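Local structure of HNH nuclease domain-containing protein (5ZMO) at residues P18-A22 with M23-L27; A138-I141 with A142-H146; F9-R12 with V13-R17; A150-L153 with E154-L158. The protein is a type IV restriction enzyme whose sulfur-binding domain, the part described here, binds phosphorothioated DNA, and which probably cuts with an HNH nuclease domain. All coordinates share one frame; numbering follows the deposited sequence.

Contact 1 of 4, residues P18-A22 with M23-L27; sequences PARRA and MGPAL. With nucleotides of chain C; nucleotides of chain B.
Arg20 and Pro25 lie side by side across a two-residue turn and point the same way, so the arginine can be followed along the proline ring. Its CB and CG pass the O3' of DG8 of chain C, CG at 3.9 Å. With CG anti to the carbonyl carbon (chi1 -45°) and further bends at chi2 and chi3, the chain then runs alongside the proline ring: CD approaches Pro25 CB, NE lies 3.6 Å from the same Pro25 CB, and NH2 ends 4.0 Å from Pro25 CD. Pro25 meets the guanidinium at its edge, and NE is buried there with no polar partner in the model. The backbone holds the pair in place. Ala26 N donates to Ala19 O at 3.0 Å, and Arg21 N reaches Gly24 O at 2.9 Å. On the outer edge the backbone atom Arg20 N gives a nearly straight hydrogen bond to atom O3' of nucleotide DG8 of chain C, 2.8 Å long. Arg21 carries its guanidinium to the other strand of the duplex, one face turned to C4' of DC5 of chain B. This is a short antiparallel beta hairpin, placed against the sugars and backbone of both DNA strands.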
loop_
_atom_site.group_PDB
_atom_site.type_symbol
_atom_site.label_atom_id
_atom_site.label_comp_id
_atom_site.label_asym_id
_atom_site.label_seq_id
_atom_site.Cartn_x
_atom_site.Cartn_y
_atom_site.Cartn_z
ATOM N N PRO A 18 -4.676 -11.239 3.937
ATOM C CA PRO A 18 -4.339 -11.822 2.626
ATOM C C PRO A 18 -4.323 -13.331 2.695
ATOM O O PRO A 18 -4.187 -13.878 3.757
ATOM C CB PRO A 18 -2.948 -11.311 2.357
ATOM C CG PRO A 18 -2.832 -10.074 3.212
ATOM C CD PRO A 18 -3.581 -10.407 4.455
ATOM N N ALA A 19 -4.411 -13.949 1.558
ATOM C CA ALA A 19 -4.380 -15.421 1.485
ATOM C C ALA A 19 -3.038 -15.907 2.008
ATOM O O ALA A 19 -1.980 -15.262 1.740
ATOM C CB ALA A 19 -4.561 -15.845 0.045
ATOM N N ARG A 20 -3.083 -16.963 2.822
ATOM C CA ARG A 20 -1.905 -17.551 3.467
ATOM C C ARG A 20 -1.470 -18.715 2.636
ATOM O O ARG A 20 -2.182 -19.702 2.612
ATOM C CB ARG A 20 -2.175 -18.041 4.920
ATOM C CG ARG A 20 -2.969 -17.114 5.838
ATOM C CD ARG A 20 -2.216 -15.928 6.437
ATOM N NE ARG A 20 -0.843 -16.214 6.870
ATOM C CZ ARG A 20 -0.498 -16.825 8.000
ATOM N NH1 ARG A 20 -1.423 -17.257 8.849
ATOM N NH2 ARG A 20 0.790 -17.034 8.270
ATOM N N ARG A 21 -0.345 -18.597 1.920
ATOM C CA ARG A 21 0.211 -19.730 1.109
ATOM C C ARG A 21 1.275 -20.450 1.953
ATOM O O ARG A 21 1.521 -20.040 3.101
ATOM C CB ARG A 21 0.795 -19.271 -0.244
ATOM C CG ARG A 21 -0.117 -18.379 -1.083
ATOM C CD ARG A 21 -0.199 -18.698 -2.586
ATOM N NE ARG A 21 1.026 -19.194 -3.270
ATOM C CZ ARG A 21 1.054 -20.100 -4.267
ATOM N NH1 ARG A 21 -0.058 -20.666 -4.740
ATOM N NH2 ARG A 21 2.211 -20.468 -4.816
ATOM N N ALA A 22 1.893 -21.507 1.409
ATOM C CA ALA A 22 2.931 -22.288 2.130
ATOM C C ALA A 22 4.074 -21.379 2.604
ATOM O O ALA A 22 4.521 -21.441 3.770
ATOM C CB ALA A 22 3.464 -23.388 1.232
ATOM N N MET A 23 4.480 -20.485 1.698
ATOM C CA MET A 23 5.558 -19.545 1.932
ATOM C C MET A 23 5.148 -18.432 2.872
ATOM O O MET A 23 6.014 -17.805 3.428
ATOM C CB MET A 23 6.140 -18.988 0.602
ATOM C CG MET A 23 5.148 -18.861 -0.571
ATOM S SD MET A 23 4.277 -20.391 -1.078
ATOM C CE MET A 23 5.562 -21.287 -1.974
ATOM N N GLY A 24 3.840 -18.185 3.048
ATOM C CA GLY A 24 3.336 -17.153 3.965
ATOM C C GLY A 24 2.175 -16.351 3.353
ATOM O O GLY A 24 1.773 -16.606 2.230
ATOM N N PRO A 25 1.652 -15.391 4.089
ATOM C CA PRO A 25 0.630 -14.538 3.463
ATOM C C PRO A 25 1.206 -13.742 2.288
ATOM O O PRO A 25 2.426 -13.408 2.289
ATOM C CB PRO A 25 0.219 -13.613 4.583
ATOM C CG PRO A 25 1.437 -13.482 5.412
ATOM C CD PRO A 25 2.228 -14.747 5.275
ATOM N N ALA A 26 0.349 -13.430 1.312
ATOM C CA ALA A 26 0.717 -12.450 0.270
ATOM C C ALA A 26 1.021 -11.097 0.927
ATOM O O ALA A 26 0.167 -10.547 1.582
ATOM C CB ALA A 26 -0.417 -12.334 -0.733
ATOM N N LEU A 27 2.232 -10.579 0.754
ATOM C CA LEU A 27 2.644 -9.354 1.443
ATOM C C LEU A 27 2.350 -8.056 0.658
ATOM O O LEU A 27 2.588 -6.932 1.196
ATOM C CB LEU A 27 4.083 -9.414 1.858
ATOM C CG LEU A 27 4.362 -10.522 2.891
ATOM C CD1 LEU A 27 5.859 -10.768 2.927
ATOM C CD2 LEU A 27 3.831 -10.173 4.281
ATOM P P DG C 8 -5.158 -23.403 0.152
ATOM O OP1 DG C 8 -3.838 -23.601 -0.464
ATOM O OP2 DG C 8 -5.816 -24.460 0.938
ATOM O "O5'" DG C 8 -5.047 -22.133 1.112
ATOM C "C5'" DG C 8 -4.490 -20.907 0.595
ATOM C "C4'" DG C 8 -5.193 -19.685 1.144
ATOM O "O4'" DG C 8 -6.434 -19.436 0.428
ATOM C "C3'" DG C 8 -5.583 -19.726 2.614
ATOM O "O3'" DG C 8 -5.489 -18.364 3.067
ATOM C "C2'" DG C 8 -7.016 -20.231 2.568
ATOM C "C1'" DG C 8 -7.547 -19.545 1.328
ATOM N N9 DG C 8 -8.606 -20.228 0.593
ATOM C C8 DG C 8 -8.741 -21.577 0.374
ATOM N N7 DG C 8 -9.748 -21.871 -0.404
ATOM C C5 DG C 8 -10.298 -20.644 -0.731
ATOM C C6 DG C 8 -11.443 -20.328 -1.508
ATOM O O6 DG C 8 -12.195 -21.096 -2.128
ATOM N N1 DG C 8 -11.650 -18.959 -1.574
ATOM C C2 DG C 8 -10.910 -18.012 -0.901
ATOM N N2 DG C 8 -11.298 -16.747 -1.055
ATOM N N3 DG C 8 -9.852 -18.293 -0.160
ATOM C C4 DG C 8 -9.599 -19.617 -0.125
ATOM P P DC B 5 1.587 -14.465 -6.063
ATOM O OP1 DC B 5 2.342 -15.084 -4.956
ATOM O OP2 DC B 5 2.161 -13.574 -7.071
ATOM O "O5'" DC B 5 0.866 -15.622 -6.892
ATOM C "C5'" DC B 5 0.207 -16.673 -6.198
ATOM C "C4'" DC B 5 -0.068 -17.801 -7.162
ATOM O "O4'" DC B 5 -1.100 -17.460 -8.110
ATOM C "C3'" DC B 5 1.126 -18.263 -7.994
ATOM O "O3'" DC B 5 0.990 -19.701 -8.093
ATOM C "C2'" DC B 5 0.883 -17.601 -9.348
ATOM C "C1'" DC B 5 -0.638 -17.572 -9.465
ATOM N N1 DC B 5 -1.244 -16.465 -10.245
ATOM C C2 DC B 5 -2.216 -16.719 -11.207
ATOM O O2 DC B 5 -2.474 -17.900 -11.517
ATOM N N3 DC B 5 -2.795 -15.679 -11.855
ATOM C C4 DC B 5 -2.425 -14.428 -11.570
ATOM N N4 DC B 5 -3.036 -13.436 -12.216
ATOM C C5 DC B 5 -1.465 -14.142 -10.564
ATOM C C6 DC B 5 -0.890 -15.175 -9.948
#

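Contact 2 of 4, residues A138-I141 with A142-H146; sequences AGLI and ARYFH
Ala138 to Ile141 offer their carbonyls in turn to the amides of Ala142 to Phe145, four successive i to i+4 bonds that run from Ala142 N–Ala138 O at 2.8 Å to Phe145 N–Ile141 O, also 2.8 Å, before Phe145 leaves helical angles. Upon this ladder Leu140 and Tyr144, one turn apart, cross at a slant: Leu140 CD2 sits 3.8 Å from Tyr144 CE2. The phenol is laid back along the preceding turn because its CG stands anti to the carbonyl carbon (chi1 -60°), and this also brings Tyr144 CD2 to 3.4 Å from Leu140 O. One face of the ring is taken by Arg143, whose CG lies 3.7 Å above the ring plane, over its centre. The same arginine reaches along the phenol, so that Tyr144 OH lies at the edge of the guanidinium and in its plane, while NH1 finds its hydrogen bond at Gly14 O. Further round, Ile141 CG2 faces Phe145 CB more loosely, at 4.3 Å. Pro18, Pro25 and Leu27 of the hairpin region also pack on Tyr144, and Leu34 of helix 28-41 touches both Leu140 and Phe145. Replacing Tyr144 by alanine takes away the ring, and a gap would probably open between Leu140, Arg143 CG and the two prolines, Pro18 and Pro25. This is i to i+4 side-chain packing of an alpha helix, here in the last turn of helix 130-144, where Tyr144 packs against the DNA-contacting hairpin of the sulfur-binding domain.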
loop_
_atom_site.group_PDB
_atom_site.type_symbol
_atom_site.label_atom_id
_atom_site.label_comp_id
_atom_site.label_asym_id
_atom_site.label_seq_id
_atom_site.Cartn_x
_atom_site.Cartn_y
_atom_site.Cartn_z
ATOM N N ALA A 138 2.706 -0.107 13.159
ATOM C CA ALA A 138 3.170 -1.131 14.144
ATOM C C ALA A 138 2.313 -2.369 14.068
ATOM O O ALA A 138 2.824 -3.475 14.104
ATOM C CB ALA A 138 3.175 -0.595 15.548
ATOM N N GLY A 139 1.010 -2.196 13.943
ATOM C CA GLY A 139 0.119 -3.326 13.751
ATOM C C GLY A 139 0.455 -4.138 12.532
ATOM O O GLY A 139 0.471 -5.384 12.566
ATOM N N LEU A 140 0.702 -3.471 11.400
ATOM C CA LEU A 140 1.098 -4.215 10.168
ATOM C C LEU A 140 2.435 -4.909 10.329
ATOM O O LEU A 140 2.627 -5.999 9.868
ATOM C CB LEU A 140 1.147 -3.293 8.961
ATOM C CG LEU A 140 -0.178 -2.854 8.398
ATOM C CD1 LEU A 140 -0.063 -1.692 7.445
ATOM C CD2 LEU A 140 -0.783 -4.060 7.667
ATOM N N ILE A 141 3.379 -4.247 10.978
ATOM C CA ILE A 141 4.685 -4.821 11.183
ATOM C C ILE A 141 4.611 -6.037 12.112
ATOM O O ILE A 141 5.264 -7.050 11.810
ATOM C CB ILE A 141 5.677 -3.775 11.736
ATOM C CG1 ILE A 141 6.083 -2.831 10.597
ATOM C CG2 ILE A 141 6.937 -4.429 12.285
ATOM C CD1 ILE A 141 6.690 -1.524 11.045
ATOM N N ALA A 142 3.784 -5.966 13.150
ATOM C CA ALA A 142 3.663 -7.089 14.099
ATOM C C ALA A 142 3.050 -8.270 13.436
ATOM O O ALA A 142 3.470 -9.409 13.665
ATOM C CB ALA A 142 2.844 -6.730 15.314
ATOM N N ARG A 143 2.069 -8.029 12.575
ATOM C CA ARG A 143 1.409 -9.148 11.943
ATOM C C ARG A 143 2.172 -9.779 10.779
ATOM O O ARG A 143 2.083 -10.981 10.568
ATOM C CB ARG A 143 -0.008 -8.717 11.491
ATOM C CG ARG A 143 -0.852 -9.843 10.984
ATOM C CD ARG A 143 -2.268 -9.396 10.647
ATOM N NE ARG A 143 -3.085 -9.011 11.799
ATOM C CZ ARG A 143 -4.327 -8.522 11.691
ATOM N NH1 ARG A 143 -4.901 -8.336 10.485
ATOM N NH2 ARG A 143 -5.014 -8.214 12.790
ATOM N N TYR A 144 2.828 -8.969 9.949
ATOM C CA TYR A 144 3.444 -9.441 8.706
ATOM C C TYR A 144 4.969 -9.419 8.643
ATOM O O TYR A 144 5.514 -9.987 7.725
ATOM C CB TYR A 144 2.906 -8.592 7.530
ATOM C CG TYR A 144 1.408 -8.727 7.426
ATOM C CD1 TYR A 144 0.852 -9.944 7.081
ATOM C CD2 TYR A 144 0.557 -7.670 7.772
ATOM C CE1 TYR A 144 -0.549 -10.099 7.026
ATOM C CE2 TYR A 144 -0.834 -7.820 7.721
ATOM C CZ TYR A 144 -1.351 -9.046 7.340
ATOM O OH TYR A 144 -2.720 -9.170 7.263
ATOM N N PHE A 145 5.630 -8.637 9.508
ATOM C CA PHE A 145 7.091 -8.465 9.497
ATOM C C PHE A 145 7.567 -8.608 10.911
ATOM O O PHE A 145 8.298 -7.756 11.426
ATOM C CB PHE A 145 7.482 -7.092 8.913
ATOM C CG PHE A 145 7.108 -6.941 7.525
ATOM C CD1 PHE A 145 7.831 -7.584 6.551
ATOM C CD2 PHE A 145 5.987 -6.167 7.158
ATOM C CE1 PHE A 145 7.419 -7.513 5.234
ATOM C CE2 PHE A 145 5.586 -6.099 5.838
ATOM C CZ PHE A 145 6.325 -6.753 4.871
ATOM N N HIS A 146 7.118 -9.685 11.549
ATOM C CA HIS A 146 7.315 -9.872 12.975
ATOM C C HIS A 146 8.807 -10.002 13.265
ATOM O O HIS A 146 9.288 -9.446 14.246
ATOM C CB HIS A 146 6.560 -11.111 13.457
ATOM C CG HIS A 146 6.591 -11.299 14.944
ATOM N ND1 HIS A 146 6.696 -12.545 15.539
ATOM C CD2 HIS A 146 6.547 -10.398 15.957
ATOM C CE1 HIS A 146 6.702 -12.402 16.850
ATOM N NE2 HIS A 146 6.629 -11.111 17.129
#

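Contact 3 of 4, residues F9-R12 with V13-R17; sequences FHRR and VGDVR
Val13 sets its CG2 methyl over one face of the Phe9 ring, a CH-pi contact with the carbon 3.8 Å from the ring centroid and 15° off the normal. The methyl leans toward the rim and comes closest to CZ. Phe9 holds its CG anti to the backbone N (chi1 179°), which turns the ring along the helix and presents its face to the residue one turn later. Beneath the pair the backbone bond from Val13 N to Phe9 O measures 2.9 Å, and CG2 packs on that same oxygen at 3.3 Å. The Phe9 ring also packs on Leu126 and Ala136. With a serine in place of Phe9, Val13 CG2 would probably lose the aromatic face it rests on, and a gap would open toward Leu126 and Ala136. These contacts belong to the short helix 9-14, in which Asp15 N donates to Arg11 O at 2.9 Å and weakly to Arg12 O. Asp15 also passes Arg11 with OD2 4.0 Å from Arg11 CG; its salt bridge is made instead through OD2 to Lys7. In the next shell Arg12 folds back so that Phe9 CA lies 3.5 Å above one face of its guanidinium. That group is fixed from several sides, NE bonded to Lys7 O, NH2 to Asp85 O and in a salt bridge to Asp122.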
loop_
_atom_site.group_PDB
_atom_site.type_symbol
_atom_site.label_atom_id
_atom_site.label_comp_id
_atom_site.label_asym_id
_atom_site.label_seq_id
_atom_site.Cartn_x
_atom_site.Cartn_y
_atom_site.Cartn_z
ATOM N N PHE A 9 -9.966 3.681 10.384
ATOM C CA PHE A 9 -8.809 3.279 9.553
ATOM C C PHE A 9 -8.104 2.056 10.157
ATOM O O PHE A 9 -7.813 1.062 9.468
ATOM C CB PHE A 9 -7.835 4.438 9.454
ATOM C CG PHE A 9 -6.581 4.118 8.636
ATOM C CD1 PHE A 9 -6.664 3.952 7.247
ATOM C CD2 PHE A 9 -5.341 3.995 9.246
ATOM C CE1 PHE A 9 -5.523 3.739 6.492
ATOM C CE2 PHE A 9 -4.206 3.770 8.501
ATOM C CZ PHE A 9 -4.288 3.619 7.126
ATOM N N HIS A 10 -7.817 2.105 11.475
ATOM C CA HIS A 10 -7.256 0.935 12.215
ATOM C C HIS A 10 -8.016 -0.370 11.945
ATOM O O HIS A 10 -7.386 -1.411 11.672
ATOM C CB HIS A 10 -7.261 1.186 13.715
ATOM C CG HIS A 10 -6.569 0.108 14.501
ATOM N ND1 HIS A 10 -5.205 0.115 14.752
ATOM C CD2 HIS A 10 -7.046 -1.032 15.032
ATOM C CE1 HIS A 10 -4.898 -0.950 15.470
ATOM N NE2 HIS A 10 -5.997 -1.670 15.641
ATOM N N ARG A 11 -9.340 -0.308 12.005
ATOM C CA ARG A 11 -10.174 -1.513 11.758
ATOM C C ARG A 11 -10.108 -1.944 10.299
ATOM O O ARG A 11 -10.005 -3.155 9.990
ATOM C CB ARG A 11 -11.650 -1.293 12.116
ATOM C CG ARG A 11 -12.496 -2.566 11.987
ATOM C CD ARG A 11 -13.803 -2.452 12.766
ATOM N NE ARG A 11 -13.550 -2.589 14.204
ATOM C CZ ARG A 11 -13.406 -3.754 14.839
ATOM N NH1 ARG A 11 -13.529 -4.926 14.194
ATOM N NH2 ARG A 11 -13.147 -3.756 16.141
ATOM N N ARG A 12 -10.191 -0.984 9.398
ATOM C CA ARG A 12 -10.078 -1.335 7.949
ATOM C C ARG A 12 -8.750 -2.008 7.618
ATOM O O ARG A 12 -8.708 -2.982 6.889
ATOM C CB ARG A 12 -10.435 -0.151 7.070
ATOM C CG ARG A 12 -11.962 0.093 7.010
ATOM C CD ARG A 12 -12.437 1.260 6.199
ATOM N NE ARG A 12 -12.251 2.539 6.951
ATOM C CZ ARG A 12 -11.340 3.461 6.712
ATOM N NH1 ARG A 12 -11.313 4.598 7.462
ATOM N NH2 ARG A 12 -10.492 3.368 5.692
ATOM N N VAL A 13 -7.661 -1.474 8.136
ATOM C CA VAL A 13 -6.342 -2.061 7.964
ATOM C C VAL A 13 -6.298 -3.456 8.585
ATOM O O VAL A 13 -5.801 -4.384 7.973
ATOM C CB VAL A 13 -5.239 -1.186 8.602
ATOM C CG1 VAL A 13 -3.924 -1.973 8.694
ATOM C CG2 VAL A 13 -5.095 0.103 7.818
ATOM N N GLY A 14 -6.882 -3.642 9.774
ATOM C CA GLY A 14 -6.885 -4.969 10.424
ATOM C C GLY A 14 -7.787 -6.008 9.719
ATOM O O GLY A 14 -7.570 -7.215 9.882
ATOM N N ASP A 15 -8.776 -5.552 8.965
ATOM C CA ASP A 15 -9.610 -6.449 8.110
ATOM C C ASP A 15 -8.922 -6.895 6.822
ATOM O O ASP A 15 -9.496 -7.683 6.071
ATOM C CB ASP A 15 -10.923 -5.763 7.705
ATOM C CG ASP A 15 -11.904 -5.572 8.876
ATOM O OD1 ASP A 15 -11.714 -6.159 9.967
ATOM O OD2 ASP A 15 -12.863 -4.781 8.681
ATOM N N VAL A 16 -7.759 -6.348 6.497
ATOM C CA VAL A 16 -6.980 -6.855 5.373
ATOM C C VAL A 16 -6.352 -8.176 5.838
ATOM O O VAL A 16 -5.435 -8.159 6.701
ATOM C CB VAL A 16 -5.884 -5.878 4.888
ATOM C CG1 VAL A 16 -5.044 -6.541 3.781
ATOM C CG2 VAL A 16 -6.500 -4.615 4.350
ATOM N N ARG A 17 -6.812 -9.308 5.271
ATOM C CA ARG A 17 -6.314 -10.612 5.668
ATOM C C ARG A 17 -5.924 -11.354 4.389
ATOM O O ARG A 17 -6.775 -12.001 3.811
ATOM C CB ARG A 17 -7.400 -11.438 6.349
ATOM C CG ARG A 17 -7.946 -10.885 7.641
ATOM C CD ARG A 17 -6.920 -10.792 8.751
ATOM N NE ARG A 17 -7.415 -10.458 10.105
ATOM C CZ ARG A 17 -8.661 -10.140 10.522
ATOM N NH1 ARG A 17 -9.761 -10.062 9.750
ATOM N NH2 ARG A 17 -8.811 -9.866 11.821
#

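Contact 4 of 4, residues A150-L153 with E154-L158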
loop_
_atom_site.group_PDB
_atom_site.type_symbol
_atom_site.label_atom_id
_atom_site.label_comp_id
_atom_site.label_asym_id
_atom_site.label_seq_id
_atom_site.Cartn_x
_atom_site.Cartn_y
_atom_site.Cartn_z
ATOM N N ALA A 150 16.380 -5.701 8.960
ATOM C CA ALA A 150 17.201 -4.485 8.976
ATOM C C ALA A 150 16.890 -3.721 7.689
ATOM O O ALA A 150 16.751 -4.284 6.579
ATOM C CB ALA A 150 18.705 -4.760 9.102
ATOM N N GLY A 151 16.758 -2.422 7.874
ATOM C CA GLY A 151 16.467 -1.547 6.786
ATOM C C GLY A 151 15.004 -1.262 6.593
ATOM O O GLY A 151 14.674 -0.320 5.866
ATOM N N LEU A 152 14.113 -2.052 7.166
ATOM C CA LEU A 152 12.685 -1.891 6.792
ATOM C C LEU A 152 12.172 -0.520 7.227
ATOM O O LEU A 152 11.583 0.210 6.434
ATOM C CB LEU A 152 11.820 -2.977 7.410
ATOM C CG LEU A 152 10.366 -2.970 6.910
ATOM C CD1 LEU A 152 9.852 -4.388 6.725
ATOM C CD2 LEU A 152 9.453 -2.196 7.848
ATOM N N LEU A 153 12.411 -0.147 8.473
ATOM C CA LEU A 153 11.897 1.139 8.956
ATOM C C LEU A 153 12.407 2.308 8.155
ATOM O O LEU A 153 11.592 3.131 7.700
ATOM C CB LEU A 153 12.210 1.328 10.452
ATOM C CG LEU A 153 11.201 0.828 11.485
ATOM C CD1 LEU A 153 10.447 -0.398 11.042
ATOM C CD2 LEU A 153 11.821 0.678 12.879
ATOM N N GLU A 154 13.716 2.355 7.900
ATOM C CA GLU A 154 14.289 3.390 7.049
ATOM C C GLU A 154 13.709 3.365 5.644
ATOM O O GLU A 154 13.370 4.420 5.097
ATOM C CB GLU A 154 15.825 3.326 7.001
ATOM C CG GLU A 154 16.510 3.977 8.188
ATOM C CD GLU A 154 16.210 5.486 8.317
ATOM O OE1 GLU A 154 16.258 5.997 9.467
ATOM O OE2 GLU A 154 15.921 6.152 7.285
ATOM N N ASP A 155 13.565 2.184 5.058
ATOM C CA ASP A 155 13.182 2.106 3.640
ATOM C C ASP A 155 11.713 2.480 3.422
ATOM O O ASP A 155 11.335 2.974 2.334
ATOM C CB ASP A 155 13.492 0.737 3.018
ATOM C CG ASP A 155 14.996 0.572 2.646
ATOM O OD1 ASP A 155 15.769 1.560 2.798
ATOM O OD2 ASP A 155 15.382 -0.536 2.215
ATOM N N PHE A 156 10.915 2.289 4.457
ATOM C CA PHE A 156 9.494 2.689 4.421
ATOM C C PHE A 156 9.232 4.101 4.977
ATOM O O PHE A 156 8.103 4.534 5.015
ATOM C CB PHE A 156 8.628 1.662 5.145
ATOM C CG PHE A 156 8.381 0.426 4.348
ATOM C CD1 PHE A 156 9.333 -0.564 4.282
ATOM C CD2 PHE A 156 7.224 0.272 3.570
ATOM C CE1 PHE A 156 9.129 -1.709 3.547
ATOM C CE2 PHE A 156 7.030 -0.880 2.827
ATOM C CZ PHE A 156 7.979 -1.863 2.791
ATOM N N GLY A 157 10.259 4.815 5.447
ATOM C CA GLY A 157 10.099 6.093 6.080
ATOM C C GLY A 157 9.446 6.146 7.436
ATOM O O GLY A 157 8.778 7.092 7.757
ATOM N N LEU A 158 9.623 5.097 8.242
ATOM C CA LEU A 158 8.920 4.939 9.470
ATOM C C LEU A 158 9.872 4.925 10.687
ATOM O O LEU A 158 9.426 4.707 11.793
ATOM C CB LEU A 158 8.155 3.623 9.408
ATOM C CG LEU A 158 7.117 3.491 8.283
ATOM C CD1 LEU A 158 6.588 2.083 8.327
ATOM C CD2 LEU A 158 5.971 4.425 8.484
#
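Leu153 O receives Leu158 N at 2.8 Å, the i to i+5 bond of a Schellman motif, which ends the short helix 152-155 at Gly157. The motif's other backward bond runs from Gly157 N to Glu154 O, and the glycine's phi of 70° lets the chain reverse there. Two ordinary helical bonds precede the reversal: Asp155 N to Gly151 O and Phe156 N to Leu152 O, both 2.9 Å. Gly151 is the N-cap residue; at its own positive phi of 94° a side chain would be jammed against the carbonyl before it, so glycine is called for.

Among polar side chains, Asp155 is held by a hydrogen bond from its OD2 to the hydroxyl of Tyr64, with Lys63 as a long, weak ionic neighbour. Its carboxylate lies beside the first turn, where CG is merely near Gly151 O, at 3.4 Å.

The apolar contacts face helices 28-41 and 50-63. Leu152 brings its branch point CG to 3.7 Å from Phe156 CD1 and nearly as close to CE1, while Leu152 CD2 also nears CD1. The ring then packs among Val31, Leu34 and Trp35 of helix 28-41 and Leu60 of helix 50-63. Phe156 has its CG anti to the carbonyl carbon (chi1 -77°), a setting that puts Leu152 O at the ring edge and in its plane, 3.2 Å from CD1.

In the fold
Contact 1 is the surface member of the set and meets the DNA directly, by backbone bond and arginine; contacts 2, 3 and 4 are partly buried helical segments, where i to i+4 bonds and apolar or aromatic packing prevail. Contact 2 is the one that touches all the others, lying between the hairpin of contact 1, helix 9-14 of contact 3 and helix 152-155 of contact 4. Toward the last of these its Phe145 and Ile141 pack on Leu152 and Leu153. Contacts 3 and 1 adjoin in sequence without other touch. Contact 4, about 16 Å from the nucleic acid at nearest atoms, is the most remote and combines glycine-dependent turns at both ends with apolar packing.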